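Local coordinates for protein ferritin (Ulva pertusa, PDB 3VNX) that probably oxidises iron(II) with its ferroxidase activity and stores the iron inside a hollow shell of 24 subunits, at residues L72-F78 with D196-E202; A124-E129 with Y179-R184; A60-Y64 with P112-A117. One frame throughout, in Å; residues are numbered along the deposited sequence.

Contact 1 (L72-F78 with D196-E202); sequences LPGFAKF and DQELGEE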
ATOM      1  N   LEU A  72      -8.698  21.615 -42.335  1.00 42.63           N
ATOM      2  CA  LEU A  72      -8.289  20.212 -42.300  1.00 47.50           C
ATOM      3  C   LEU A  72      -7.090  20.047 -41.359  1.00 44.77           C
ATOM      4  O   LEU A  72      -5.986  19.700 -41.792  1.00 37.89           O
ATOM      5  CB  LEU A  72      -7.942  19.711 -43.707  1.00 44.02           C
ATOM      6  CG  LEU A  72      -9.125  19.413 -44.633  1.00 47.27           C
ATOM      7  CD1 LEU A  72      -8.631  19.008 -46.037  1.00 39.57           C
ATOM      8  CD2 LEU A  72     -10.030  18.342 -44.023  1.00 40.71           C
ATOM      9  N   PRO A  73      -7.317  20.305 -40.061  1.00 44.76           N
ATOM     10  CA  PRO A  73      -6.257  20.375 -39.044  1.00 39.57           C
ATOM     11  C   PRO A  73      -5.578  19.023 -38.790  1.00 40.11           C
ATOM     12  O   PRO A  73      -4.423  19.011 -38.352  1.00 41.16           O
ATOM     13  CB  PRO A  73      -6.987  20.901 -37.789  1.00 31.44           C
ATOM     14  CG  PRO A  73      -8.451  20.568 -38.012  1.00 42.30           C
ATOM     15  CD  PRO A  73      -8.666  20.543 -39.503  1.00 46.11           C
ATOM     16  N   GLY A  74      -6.268  17.919 -39.082  1.00 36.57           N
ATOM     17  CA  GLY A  74      -5.650  16.600 -39.071  1.00 34.10           C
ATOM     18  C   GLY A  74      -4.567  16.479 -40.140  1.00 44.68           C
ATOM     19  O   GLY A  74      -3.461  16.008 -39.868  1.00 41.87           O
ATOM     20  N   PHE A  75      -4.874  16.903 -41.362  1.00 35.39           N
ATOM     21  CA  PHE A  75      -3.878  16.900 -42.430  1.00 41.28           C
ATOM     22  C   PHE A  75      -2.738  17.837 -42.018  1.00 43.86           C
ATOM     23  O   PHE A  75      -1.545  17.535 -42.225  1.00 36.04           O
ATOM     24  CB  PHE A  75      -4.501  17.348 -43.769  1.00 45.68           C
ATOM     25  CG  PHE A  75      -5.293  16.264 -44.479  1.00 49.05           C
ATOM     26  CD1 PHE A  75      -4.736  15.562 -45.543  1.00 44.31           C
ATOM     27  CD2 PHE A  75      -6.584  15.952 -44.088  1.00 40.62           C
ATOM     28  CE1 PHE A  75      -5.443  14.579 -46.187  1.00 31.81           C
ATOM     29  CE2 PHE A  75      -7.301  14.966 -44.727  1.00 35.03           C
ATOM     30  CZ  PHE A  75      -6.730  14.275 -45.774  1.00 43.92           C
ATOM     31  N   ALA A  76      -3.104  18.966 -41.411  1.00 34.11           N
ATOM     32  CA  ALA A  76      -2.100  19.923 -40.972  1.00 44.02           C
ATOM     33  C   ALA A  76      -1.141  19.286 -39.958  1.00 44.17           C
ATOM     34  O   ALA A  76       0.079  19.456 -40.041  1.00 42.39           O
ATOM     35  CB  ALA A  76      -2.745  21.187 -40.407  1.00 32.75           C
ATOM     36  N   LYS A  77      -1.691  18.546 -39.005  1.00 41.44           N
ATOM     37  CA  LYS A  77      -0.872  17.917 -37.975  1.00 42.01           C
ATOM     38  C   LYS A  77       0.041  16.888 -38.625  1.00 45.34           C
ATOM     39  O   LYS A  77       1.265  16.842 -38.372  1.00 38.21           O
ATOM     40  CB  LYS A  77      -1.772  17.269 -36.925  1.00 39.45           C
ATOM     41  CG  LYS A  77      -1.075  16.429 -35.871  1.00 54.03           C
ATOM     42  CD  LYS A  77      -2.064  16.054 -34.738  1.00 60.24           C
ATOM     43  CE  LYS A  77      -1.461  15.050 -33.745  1.00 66.85           C
ATOM     44  NZ  LYS A  77      -1.104  13.739 -34.384  1.00 80.32           N
ATOM     45  N   PHE A  78      -0.568  16.074 -39.480  1.00 39.14           N
ATOM     46  CA  PHE A  78       0.165  15.068 -40.234  1.00 43.62           C
ATOM     47  C   PHE A  78       1.386  15.660 -40.941  1.00 44.63           C
ATOM     48  O   PHE A  78       2.480  15.091 -40.907  1.00 40.32           O
ATOM     49  CB  PHE A  78      -0.748  14.411 -41.267  1.00 39.92           C
ATOM     50  CG  PHE A  78      -0.052  13.391 -42.106  1.00 49.18           C
ATOM     51  CD1 PHE A  78       0.050  12.073 -41.673  1.00 51.68           C
ATOM     52  CD2 PHE A  78       0.517  13.748 -43.327  1.00 44.69           C
ATOM     53  CE1 PHE A  78       0.696  11.121 -42.441  1.00 55.09           C
ATOM     54  CE2 PHE A  78       1.160  12.809 -44.105  1.00 52.54           C
ATOM     55  CZ  PHE A  78       1.252  11.482 -43.663  1.00 58.64           C
ATOM     56  N   ASP A 196      -9.341  13.135 -42.477  1.00 46.80           N
ATOM     57  CA  ASP A 196      -8.708  14.192 -41.707  1.00 46.81           C
ATOM     58  C   ASP A 196      -8.783  13.864 -40.212  1.00 52.19           C
ATOM     59  O   ASP A 196      -7.846  14.127 -39.463  1.00 43.52           O
ATOM     60  CB  ASP A 196      -9.351  15.550 -41.972  1.00 42.85           C
ATOM     61  CG  ASP A 196      -8.758  16.649 -41.089  1.00 51.04           C
ATOM     62  OD1 ASP A 196      -7.672  17.161 -41.432  1.00 51.02           O
ATOM     63  OD2 ASP A 196      -9.358  16.991 -40.045  1.00 47.33           O
ATOM     64  N   GLN A 197      -9.894  13.281 -39.775  1.00 53.13           N
ATOM     65  CA  GLN A 197     -10.010  12.874 -38.372  1.00 59.49           C
ATOM     66  C   GLN A 197      -9.008  11.783 -38.027  1.00 54.57           C
ATOM     67  O   GLN A 197      -8.388  11.819 -36.975  1.00 60.56           O
ATOM     68  CB  GLN A 197     -11.420  12.390 -38.045  1.00 56.11           C
ATOM     69  CG  GLN A 197     -12.485  13.413 -38.330  1.00 58.99           C
ATOM     70  CD  GLN A 197     -13.336  13.700 -37.121  1.00 73.40           C
ATOM     71  OE1 GLN A 197     -13.298  14.805 -36.570  1.00 76.21           O
ATOM     72  NE2 GLN A 197     -14.112  12.704 -36.692  1.00 73.59           N
ATOM     73  N   GLU A 198      -8.869  10.814 -38.922  1.00 52.48           N
ATOM     74  CA  GLU A 198      -7.935   9.713 -38.740  1.00 61.09           C
ATOM     75  C   GLU A 198      -6.487  10.243 -38.683  1.00 62.33           C
ATOM     76  O   GLU A 198      -5.723   9.930 -37.765  1.00 65.63           O
ATOM     77  CB  GLU A 198      -8.107   8.700 -39.888  1.00 58.17           C
ATOM     78  CG  GLU A 198      -7.637   7.272 -39.579  1.00 74.02           C
ATOM     79  CD  GLU A 198      -7.351   6.433 -40.839  1.00 81.54           C
ATOM     80  OE1 GLU A 198      -6.209   5.936 -40.968  1.00 76.27           O
ATOM     81  OE2 GLU A 198      -8.255   6.265 -41.695  1.00 66.01           O
ATOM     82  N   LEU A 199      -6.125  11.056 -39.672  1.00 53.25           N
ATOM     83  CA  LEU A 199      -4.797  11.644 -39.769  1.00 50.47           C
ATOM     84  C   LEU A 199      -4.417  12.445 -38.520  1.00 59.79           C
ATOM     85  O   LEU A 199      -3.238  12.642 -38.216  1.00 62.72           O
ATOM     86  CB  LEU A 199      -4.738  12.555 -40.994  1.00 46.89           C
ATOM     87  CG  LEU A 199      -3.970  12.010 -42.202  1.00 59.00           C
ATOM     88  CD1 LEU A 199      -4.275  10.539 -42.430  1.00 60.70           C
ATOM     89  CD2 LEU A 199      -4.289  12.820 -43.447  1.00 49.75           C
ATOM     90  N   GLY A 200      -5.433  12.905 -37.804  1.00 61.03           N
ATOM     91  CA  GLY A 200      -5.237  13.761 -36.654  1.00 65.65           C
ATOM     92  C   GLY A 200      -4.885  12.994 -35.399  1.00 78.17           C
ATOM     93  O   GLY A 200      -4.038  13.437 -34.625  1.00 82.23           O
ATOM     94  N   GLU A 201      -5.526  11.843 -35.199  1.00 83.06           N
ATOM     95  CA  GLU A 201      -5.283  11.068 -33.985  0.52 83.09           C
ATOM     96  C   GLU A 201      -3.952  10.320 -34.030  1.00 90.05           C
ATOM     97  O   GLU A 201      -3.430   9.906 -32.987  1.00 93.18           O
ATOM     98  CB  GLU A 201      -6.451  10.129 -33.670  0.52 77.89           C
ATOM     99  CG  GLU A 201      -6.880  10.197 -32.210  0.52 81.06           C
ATOM    100  CD  GLU A 201      -6.939  11.631 -31.688  0.52 82.04           C
ATOM    101  OE1 GLU A 201      -8.061  12.149 -31.492  0.52 77.33           O
ATOM    102  OE2 GLU A 201      -5.863  12.238 -31.478  0.52 74.29           O
ATOM    103  N   GLU A 202      -3.395  10.183 -35.232  1.00 91.28           N
ATOM    104  CA  GLU A 202      -2.079   9.583 -35.428  1.00 98.78           C
ATOM    105  C   GLU A 202      -0.959  10.434 -34.810  1.00 96.81           C
ATOM    106  O   GLU A 202      -0.260  10.004 -33.885  1.00 95.36           O
ATOM    107  CB  GLU A 202      -1.821   9.383 -36.925  1.00 97.74           C
ATOM    108  CG  GLU A 202      -1.843   7.930 -37.376  1.00121.50           C
ATOM    109  CD  GLU A 202      -0.581   7.170 -36.980  1.00139.29           C
ATOM    110  OE1 GLU A 202       0.332   7.793 -36.387  1.00136.98           O
ATOM    111  OE2 GLU A 202      -0.499   5.954 -37.270  1.00142.73           O
TER

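Contact 2 (A124-E129 with Y179-R184); sequences ALYAME and YVSQLR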
ATOM      1  N   ALA A 124      -7.054  17.497 -50.624  1.00 43.17           N
ATOM      2  CA  ALA A 124      -6.640  16.386 -49.782  1.00 49.09           C
ATOM      3  C   ALA A 124      -5.921  15.374 -50.655  1.00 51.22           C
ATOM      4  O   ALA A 124      -4.704  15.156 -50.521  1.00 47.92           O
ATOM      5  CB  ALA A 124      -7.842  15.747 -49.091  1.00 49.46           C
ATOM      6  N   LEU A 125      -6.681  14.781 -51.571  1.00 42.33           N
ATOM      7  CA  LEU A 125      -6.171  13.703 -52.400  1.00 46.30           C
ATOM      8  C   LEU A 125      -4.941  14.152 -53.156  1.00 47.67           C
ATOM      9  O   LEU A 125      -3.955  13.417 -53.260  1.00 48.74           O
ATOM     10  CB  LEU A 125      -7.240  13.222 -53.386  1.00 46.22           C
ATOM     11  CG  LEU A 125      -6.739  12.229 -54.430  1.00 44.77           C
ATOM     12  CD1 LEU A 125      -6.091  10.998 -53.788  1.00 43.93           C
ATOM     13  CD2 LEU A 125      -7.890  11.822 -55.323  1.00 44.86           C
ATOM     14  N   TYR A 126      -5.003  15.364 -53.688  1.00 47.03           N
ATOM     15  CA  TYR A 126      -3.878  15.898 -54.440  1.00 48.20           C
ATOM     16  C   TYR A 126      -2.618  15.955 -53.581  1.00 47.01           C
ATOM     17  O   TYR A 126      -1.576  15.427 -53.972  1.00 48.65           O
ATOM     18  CB  TYR A 126      -4.202  17.271 -55.012  1.00 41.99           C
ATOM     19  CG  TYR A 126      -2.987  17.953 -55.593  1.00 56.83           C
ATOM     20  CD1 TYR A 126      -2.530  19.166 -55.076  1.00 59.70           C
ATOM     21  CD2 TYR A 126      -2.272  17.375 -56.641  1.00 58.85           C
ATOM     22  CE1 TYR A 126      -1.407  19.793 -55.604  1.00 57.25           C
ATOM     23  CE2 TYR A 126      -1.149  17.993 -57.174  1.00 54.06           C
ATOM     24  CZ  TYR A 126      -0.724  19.201 -56.652  1.00 62.41           C
ATOM     25  OH  TYR A 126       0.387  19.820 -57.172  1.00 67.03           O
ATOM     26  N   ALA A 127      -2.717  16.593 -52.415  1.00 37.11           N
ATOM     27  CA  ALA A 127      -1.602  16.661 -51.480  1.00 40.24           C
ATOM     28  C   ALA A 127      -1.044  15.277 -51.147  1.00 45.16           C
ATOM     29  O   ALA A 127       0.184  15.097 -51.053  1.00 45.71           O
ATOM     30  CB  ALA A 127      -2.012  17.390 -50.206  1.00 47.18           C
ATOM     31  N   MET A 128      -1.926  14.295 -50.972  1.00 35.02           N
ATOM     32  CA  MET A 128      -1.455  12.951 -50.633  1.00 45.06           C
ATOM     33  C   MET A 128      -0.794  12.277 -51.843  1.00 47.62           C
ATOM     34  O   MET A 128       0.172  11.509 -51.709  1.00 43.39           O
ATOM     35  CB  MET A 128      -2.581  12.101 -50.031  1.00 47.88           C
ATOM     36  CG  MET A 128      -3.179  12.738 -48.766  1.00 52.35           C
ATOM     37  SD  MET A 128      -1.904  13.232 -47.557  1.00 58.79           S
ATOM     38  CE  MET A 128      -1.302  11.611 -47.055  1.00 41.83           C
ATOM     39  N   GLU A 129      -1.295  12.592 -53.030  1.00 43.51           N
ATOM     40  CA  GLU A 129      -0.651  12.107 -54.245  1.00 50.87           C
ATOM     41  C   GLU A 129       0.710  12.783 -54.435  1.00 39.65           C
ATOM     42  O   GLU A 129       1.666  12.155 -54.864  1.00 42.94           O
ATOM     43  CB  GLU A 129      -1.554  12.314 -55.463  1.00 52.03           C
ATOM     44  CG  GLU A 129      -2.763  11.377 -55.513  1.00 49.54           C
ATOM     45  CD  GLU A 129      -3.565  11.517 -56.800  1.00 54.30           C
ATOM     46  OE1 GLU A 129      -3.326  12.485 -57.561  1.00 59.86           O
ATOM     47  OE2 GLU A 129      -4.433  10.655 -57.055  1.00 55.67           O
ATOM     48  N   TYR A 179      -3.038   5.781 -48.031  1.00 40.33           N
ATOM     49  CA  TYR A 179      -3.768   7.051 -47.907  1.00 47.61           C
ATOM     50  C   TYR A 179      -4.392   7.491 -49.218  1.00 47.68           C
ATOM     51  O   TYR A 179      -5.541   7.957 -49.252  1.00 41.70           O
ATOM     52  CB  TYR A 179      -2.842   8.185 -47.472  1.00 44.52           C
ATOM     53  CG  TYR A 179      -2.287   8.040 -46.087  1.00 54.75           C
ATOM     54  CD1 TYR A 179      -3.088   7.591 -45.032  1.00 49.20           C
ATOM     55  CD2 TYR A 179      -0.966   8.376 -45.824  1.00 54.66           C
ATOM     56  CE1 TYR A 179      -2.570   7.459 -43.758  1.00 50.42           C
ATOM     57  CE2 TYR A 179      -0.441   8.259 -44.553  1.00 58.32           C
ATOM     58  CZ  TYR A 179      -1.243   7.800 -43.526  1.00 61.83           C
ATOM     59  OH  TYR A 179      -0.696   7.694 -42.270  1.00 68.23           O
ATOM     60  N   VAL A 180      -3.596   7.399 -50.283  1.00 44.08           N
ATOM     61  CA  VAL A 180      -4.060   7.766 -51.615  1.00 47.24           C
ATOM     62  C   VAL A 180      -5.226   6.870 -52.015  1.00 47.41           C
ATOM     63  O   VAL A 180      -6.276   7.348 -52.458  1.00 42.54           O
ATOM     64  CB  VAL A 180      -2.923   7.677 -52.663  1.00 47.03           C
ATOM     65  CG1 VAL A 180      -3.483   7.745 -54.067  1.00 40.34           C
ATOM     66  CG2 VAL A 180      -1.903   8.792 -52.440  1.00 40.39           C
ATOM     67  N   SER A 181      -5.038   5.566 -51.834  1.00 45.81           N
ATOM     68  CA  SER A 181      -6.086   4.606 -52.125  1.00 42.20           C
ATOM     69  C   SER A 181      -7.362   4.955 -51.342  1.00 52.49           C
ATOM     70  O   SER A 181      -8.474   4.891 -51.885  1.00 46.24           O
ATOM     71  CB  SER A 181      -5.606   3.195 -51.791  1.00 39.22           C
ATOM     72  OG  SER A 181      -6.688   2.288 -51.773  1.00 44.31           O
ATOM     73  N   GLN A 182      -7.204   5.332 -50.072  1.00 42.04           N
ATOM     74  CA  GLN A 182      -8.361   5.654 -49.246  1.00 43.38           C
ATOM     75  C   GLN A 182      -9.103   6.910 -49.730  1.00 45.53           C
ATOM     76  O   GLN A 182     -10.342   6.927 -49.819  1.00 41.65           O
ATOM     77  CB  GLN A 182      -7.938   5.819 -47.788  1.00 44.35           C
ATOM     78  CG  GLN A 182      -7.616   4.508 -47.110  1.00 52.58           C
ATOM     79  CD  GLN A 182      -7.127   4.696 -45.688  1.00 56.91           C
ATOM     80  OE1 GLN A 182      -7.462   3.911 -44.801  1.00 61.64           O
ATOM     81  NE2 GLN A 182      -6.333   5.744 -45.461  1.00 48.68           N
ATOM     82  N   LEU A 183      -8.352   7.964 -50.031  1.00 37.03           N
ATOM     83  CA  LEU A 183      -8.967   9.212 -50.469  1.00 40.01           C
ATOM     84  C   LEU A 183      -9.729   8.997 -51.781  1.00 46.14           C
ATOM     85  O   LEU A 183     -10.852   9.484 -51.954  1.00 41.50           O
ATOM     86  CB  LEU A 183      -7.913  10.312 -50.587  1.00 42.75           C
ATOM     87  CG  LEU A 183      -7.525  10.898 -49.225  1.00 48.40           C
ATOM     88  CD1 LEU A 183      -6.372  11.897 -49.323  1.00 44.26           C
ATOM     89  CD2 LEU A 183      -8.750  11.547 -48.601  1.00 37.58           C
ATOM     90  N   ARG A 184      -9.117   8.233 -52.681  1.00 38.49           N
ATOM     91  CA  ARG A 184      -9.766   7.823 -53.916  1.00 48.81           C
ATOM     92  C   ARG A 184     -11.047   7.037 -53.643  1.00 47.65           C
ATOM     93  O   ARG A 184     -12.052   7.245 -54.311  1.00 44.67           O
ATOM     94  CB  ARG A 184      -8.809   6.995 -54.782  1.00 42.13           C
ATOM     95  CG  ARG A 184      -7.621   7.790 -55.320  1.00 41.46           C
ATOM     96  CD  ARG A 184      -6.775   6.968 -56.284  1.00 47.39           C
ATOM     97  NE  ARG A 184      -5.853   7.791 -57.074  1.00 48.27           N
ATOM     98  CZ  ARG A 184      -5.330   7.418 -58.241  1.00 48.10           C
ATOM     99  NH1 ARG A 184      -5.637   6.235 -58.764  1.00 43.69           N
ATOM    100  NH2 ARG A 184      -4.497   8.223 -58.886  1.00 49.07           N
TER

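Contact 3 (A60-Y64 with P112-A117); sequences ALHSY and PEMEFA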
ATOM      1  N   ALA A  60       5.329  23.516 -45.605  1.00 40.01           N
ATOM      2  CA  ALA A  60       4.440  24.361 -46.404  1.00 49.01           C
ATOM      3  C   ALA A  60       3.042  23.721 -46.526  1.00 50.79           C
ATOM      4  O   ALA A  60       2.010  24.406 -46.414  1.00 43.26           O
ATOM      5  CB  ALA A  60       5.049  24.651 -47.779  1.00 36.76           C
ATOM      6  N   LEU A  61       3.014  22.403 -46.725  1.00 44.40           N
ATOM      7  CA  LEU A  61       1.752  21.686 -46.821  1.00 43.66           C
ATOM      8  C   LEU A  61       0.961  21.860 -45.545  1.00 46.88           C
ATOM      9  O   LEU A  61      -0.264  22.048 -45.557  1.00 49.27           O
ATOM     10  CB  LEU A  61       2.010  20.211 -47.081  1.00 49.50           C
ATOM     11  CG  LEU A  61       2.275  19.950 -48.565  1.00 56.11           C
ATOM     12  CD1 LEU A  61       2.932  18.584 -48.795  1.00 60.49           C
ATOM     13  CD2 LEU A  61       0.971  20.079 -49.339  1.00 50.05           C
ATOM     14  N   HIS A  62       1.675  21.819 -44.431  1.00 47.09           N
ATOM     15  CA  HIS A  62       1.046  22.012 -43.143  1.00 48.99           C
ATOM     16  C   HIS A  62       0.324  23.359 -43.085  1.00 50.59           C
ATOM     17  O   HIS A  62      -0.842  23.447 -42.657  1.00 43.86           O
ATOM     18  CB  HIS A  62       2.076  21.928 -42.023  1.00 37.69           C
ATOM     19  CG  HIS A  62       1.628  22.593 -40.766  1.00 43.81           C
ATOM     20  ND1 HIS A  62       0.728  22.012 -39.896  1.00 43.13           N
ATOM     21  CD2 HIS A  62       1.926  23.809 -40.244  1.00 49.67           C
ATOM     22  CE1 HIS A  62       0.506  22.834 -38.885  1.00 47.71           C
ATOM     23  NE2 HIS A  62       1.221  23.930 -39.072  1.00 47.92           N
ATOM     24  N   SER A  63       1.021  24.415 -43.500  1.00 46.66           N
ATOM     25  CA  SER A  63       0.430  25.746 -43.425  1.00 53.85           C
ATOM     26  C   SER A  63      -0.780  25.854 -44.332  1.00 46.41           C
ATOM     27  O   SER A  63      -1.731  26.580 -44.037  1.00 46.71           O
ATOM     28  CB  SER A  63       1.455  26.830 -43.753  1.00 52.47           C
ATOM     29  OG  SER A  63       2.269  27.081 -42.620  1.00 57.11           O
ATOM     30  N   TYR A  64      -0.752  25.121 -45.436  1.00 39.60           N
ATOM     31  CA  TYR A  64      -1.894  25.147 -46.331  1.00 46.72           C
ATOM     32  C   TYR A  64      -3.146  24.587 -45.621  1.00 44.99           C
ATOM     33  O   TYR A  64      -4.196  25.238 -45.588  1.00 38.54           O
ATOM     34  CB  TYR A  64      -1.600  24.437 -47.669  1.00 39.24           C
ATOM     35  CG  TYR A  64      -2.822  24.399 -48.550  1.00 53.75           C
ATOM     36  CD1 TYR A  64      -3.167  25.496 -49.347  1.00 48.16           C
ATOM     37  CD2 TYR A  64      -3.671  23.288 -48.549  1.00 49.32           C
ATOM     38  CE1 TYR A  64      -4.302  25.480 -50.134  1.00 47.70           C
ATOM     39  CE2 TYR A  64      -4.817  23.265 -49.337  1.00 48.42           C
ATOM     40  CZ  TYR A  64      -5.127  24.362 -50.127  1.00 52.57           C
ATOM     41  OH  TYR A  64      -6.266  24.344 -50.907  1.00 49.13           O
ATOM     42  N   PRO A 112       9.313  26.591 -51.235  1.00 57.50           N
ATOM     43  CA  PRO A 112       8.375  25.528 -51.632  1.00 38.96           C
ATOM     44  C   PRO A 112       7.091  26.126 -52.173  1.00 49.68           C
ATOM     45  O   PRO A 112       6.838  27.311 -51.959  1.00 44.80           O
ATOM     46  CB  PRO A 112       8.075  24.822 -50.312  1.00 44.30           C
ATOM     47  CG  PRO A 112       8.204  25.918 -49.281  1.00 51.15           C
ATOM     48  CD  PRO A 112       9.314  26.818 -49.774  1.00 49.30           C
ATOM     49  N   GLU A 113       6.305  25.327 -52.891  1.00 49.31           N
ATOM     50  CA  GLU A 113       4.964  25.719 -53.307  0.57 49.77           C
ATOM     51  C   GLU A 113       4.081  25.891 -52.069  1.00 50.24           C
ATOM     52  O   GLU A 113       4.196  25.114 -51.120  1.00 48.60           O
ATOM     53  CB  GLU A 113       4.368  24.654 -54.236  0.57 45.87           C
ATOM     54  CG  GLU A 113       2.915  24.900 -54.608  0.57 45.59           C
ATOM     55  CD  GLU A 113       2.729  26.174 -55.402  0.57 46.06           C
ATOM     56  OE1 GLU A 113       3.256  26.244 -56.535  0.57 45.98           O
ATOM     57  OE2 GLU A 113       2.064  27.104 -54.899  0.57 41.33           O
ATOM     58  N   MET A 114       3.206  26.891 -52.068  1.00 43.46           N
ATOM     59  CA  MET A 114       2.344  27.131 -50.912  1.00 48.40           C
ATOM     60  C   MET A 114       0.878  26.801 -51.188  1.00 50.12           C
ATOM     61  O   MET A 114       0.062  26.707 -50.263  1.00 43.45           O
ATOM     62  CB  MET A 114       2.451  28.591 -50.447  1.00 44.19           C
ATOM     63  CG  MET A 114       3.890  29.111 -50.318  1.00 58.38           C
ATOM     64  SD  MET A 114       4.964  28.187 -49.184  1.00 52.48           S
ATOM     65  CE  MET A 114       3.950  28.138 -47.722  1.00 40.99           C
ATOM     66  N   GLU A 115       0.547  26.629 -52.461  1.00 42.53           N
ATOM     67  CA  GLU A 115      -0.848  26.516 -52.875  0.76 47.01           C
ATOM     68  C   GLU A 115      -1.152  25.113 -53.331  1.00 43.95           C
ATOM     69  O   GLU A 115      -0.408  24.538 -54.129  0.78 40.41           O
ATOM     70  CB  GLU A 115      -1.133  27.501 -54.007  1.00 48.97           C
ATOM     71  CG  GLU A 115      -0.842  28.925 -53.614  1.00 39.09           C
ATOM     72  CD  GLU A 115      -1.690  29.360 -52.444  1.00 53.04           C
ATOM     73  OE1 GLU A 115      -1.258  30.272 -51.699  1.00 50.69           O
ATOM     74  OE2 GLU A 115      -2.793  28.784 -52.273  1.00 47.95           O
ATOM     75  N   PHE A 116      -2.246  24.547 -52.837  1.00 45.89           N
ATOM     76  CA  PHE A 116      -2.497  23.134 -53.130  1.00 51.15           C
ATOM     77  C   PHE A 116      -3.942  22.820 -53.474  1.00 49.61           C
ATOM     78  O   PHE A 116      -4.340  21.652 -53.508  1.00 55.39           O
ATOM     79  CB  PHE A 116      -1.959  22.229 -52.007  1.00 45.30           C
ATOM     80  CG  PHE A 116      -0.492  22.409 -51.757  1.00 42.35           C
ATOM     81  CD1 PHE A 116      -0.046  23.257 -50.756  1.00 41.53           C
ATOM     82  CD2 PHE A 116       0.445  21.763 -52.554  1.00 41.93           C
ATOM     83  CE1 PHE A 116       1.319  23.444 -50.534  1.00 46.48           C
ATOM     84  CE2 PHE A 116       1.804  21.941 -52.347  1.00 43.30           C
ATOM     85  CZ  PHE A 116       2.245  22.789 -51.339  1.00 46.25           C
ATOM     86  N   ALA A 117      -4.714  23.870 -53.739  1.00 43.95           N
ATOM     87  CA  ALA A 117      -6.057  23.705 -54.265  1.00 50.98           C
ATOM     88  C   ALA A 117      -5.981  22.924 -55.577  1.00 57.95           C
ATOM     89  O   ALA A 117      -5.035  23.065 -56.354  1.00 56.08           O
ATOM     90  CB  ALA A 117      -6.731  25.063 -54.473  1.00 43.54           C
TER
HETATM   91  O   HOH W   1       1.295  26.738 -47.672  1.00 45.86           O

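Contact 1 (L72-F78 with D196-E202)
The carboxylate of Asp196 meets the first turn of helix 73-99 where the C-terminal part of helix 155-201, probably the counterpart of the short fifth helix of the ferritin fold, lies against one end of the four-helix bundle. Asp196 OD1 accepts a hydrogen bond from Phe75 N at 2.8 Å, on its anti side and well out of the carboxylate plane, while Asp196 OD2 takes a weak one from Gly74 N at 3.4 Å. Facing the amino end of helix 73-99, the carboxylate is likely to be favoured in its charged form. Its CG stands anti to the backbone N (chi1 176°), which lays the carboxylate beside the Phe75 ring with the two planes only 10° apart; OD1 of Asp196 comes to the ring edge, 3.1 Å from Phe75 CD2. One face of the same ring receives a CH-pi contact from Leu199, whose CD2 sits over its centre, 3.4 Å from the Phe75 centroid. Leu199 CG also rests against CB and CD1 of Phe78.

Two glycines permit this closeness. Gly74 CA and Gly200 CA are 3.8 Å apart, and the short helix axes approach to 7.1 Å, crossing at 38°; a CB on Gly74 would run into the carbonyl oxygen of Asp196, which instead receives a CA-H...O contact from Gly74. Farther out, the ring of Phe65 meets that of Phe75, Met128 of helix 123-151 touches Phe75 and Phe78, and Glu198 OE2 bonds to Tyr193 OH of a neighbouring subunit. Toward the solvent side, Lys77 runs extended as far as CE and bends only at its last torsion. Its NZ, also salt-bridged to Glu81, lies above the carbonyl plane of Gly200, 3.0 Å from Gly200 O.

Contact 2 (A124-E129 with Y179-R184)
Arg184 turns the edge of its guanidinium group to Glu129, whose OE2 lies in the guanidinium plane; the carboxylate itself is rotated 58° from that plane. The Tyr179 ring is met obliquely by Met128 CE, 3.5 Å from Tyr179 CD2. Both pairs link helices 123-151 and 155-201, antiparallel neighbours in the ferritin four-helix bundle, whose local axes run 9.2 Å apart at 160°.

The salt bridge is side-on and uses two nitrogens for one oxygen: Arg184 NH2 reaches Glu129 OE2 at 3.0 Å from above the carboxylate plane, and Arg184 NE reaches the same OE2 at 3.2 Å, nearly in line with the C-O bond. Lys121 adds a second positive partner to OE2, while NH1 of Arg184 bonds to Ala25 O of a neighbouring subunit, tying the pair to the shell interface.

Beneath the charges the packing is apolar. Leu125 and Leu183 lie alongside each other, pointing opposite ways, with Leu125 CD1 3.7 Å from Leu183 CB, and the Arg184 CG methylene touches both methyls of Leu125. Met128, bent at both of its later torsions, curls its CE back to Tyr179, whose OH bonds to Glu175. The first torsion (chi1 -58°), with CG opposite the carbonyl carbon, brings Met128 CG to within 3.3 Å of Leu183 CD1.

Contact 3 (A60-Y64 with P112-A117)
The long loop joining helices 73-99 and 123-151 lays Met114 and Phe116 on Ala60, Leu61 and Tyr64 of helix 38-66. The Leu61 CD2 methyl sits over the centre of the Phe116 ring, 3.4 Å from its centroid. Phe116 in turn presents its edge to the face of Tyr64 in an offset edge-to-face pair, planes at 80° and centroids 5.6 Å apart, while its CB lies over the Tyr64 ring. Toward the rim of that ring, Phe116 N sits 3.5 Å above the Tyr64 plane. The loop thus crosses the outside of the ferritin four-helix bundle, and Leu130 of helix 123-151 packs on Phe116 as well. A first torsion near 180° (chi1 176°) swings the Tyr64 ring away from its own N and out along the loop to Ala117. An alanine here would remove the ring, and the Phe116 edge and the Ala117 backbone would probably lose their support and be able to shift. A water donates to Ala60 O at 2.7 Å and to Met114 O at 2.9 Å, joining helix and loop. Ala60 CB touches Pro112 CG and, at 3.7 Å, Met114 CE; Leu106 of a neighbouring subunit packs on Ala60 and Pro112.

All three contacts gather toward one end of the chain's bundle: the centres of contacts 1 and 2 are about 13 Å apart, and contact 3 is about 15 Å from each. Contacts 1 and 2 share helix 155-201 and merge in one hydrophobic core, Leu199 CD1 lying 3.8 Å from Tyr179 CE1 and Phe75 CZ 3.8 Å from Ala124 CB. Contact 3 joins contact 1 through a probable hydrogen bond of 2.6 Å between His62 ND1 and Ala76 O, and meets contact 2 where Tyr126 CD1 comes within 3.5 Å of Phe116 O. The Phe78 side chain of contact 1 is about 13 Å from a bound calcium ion.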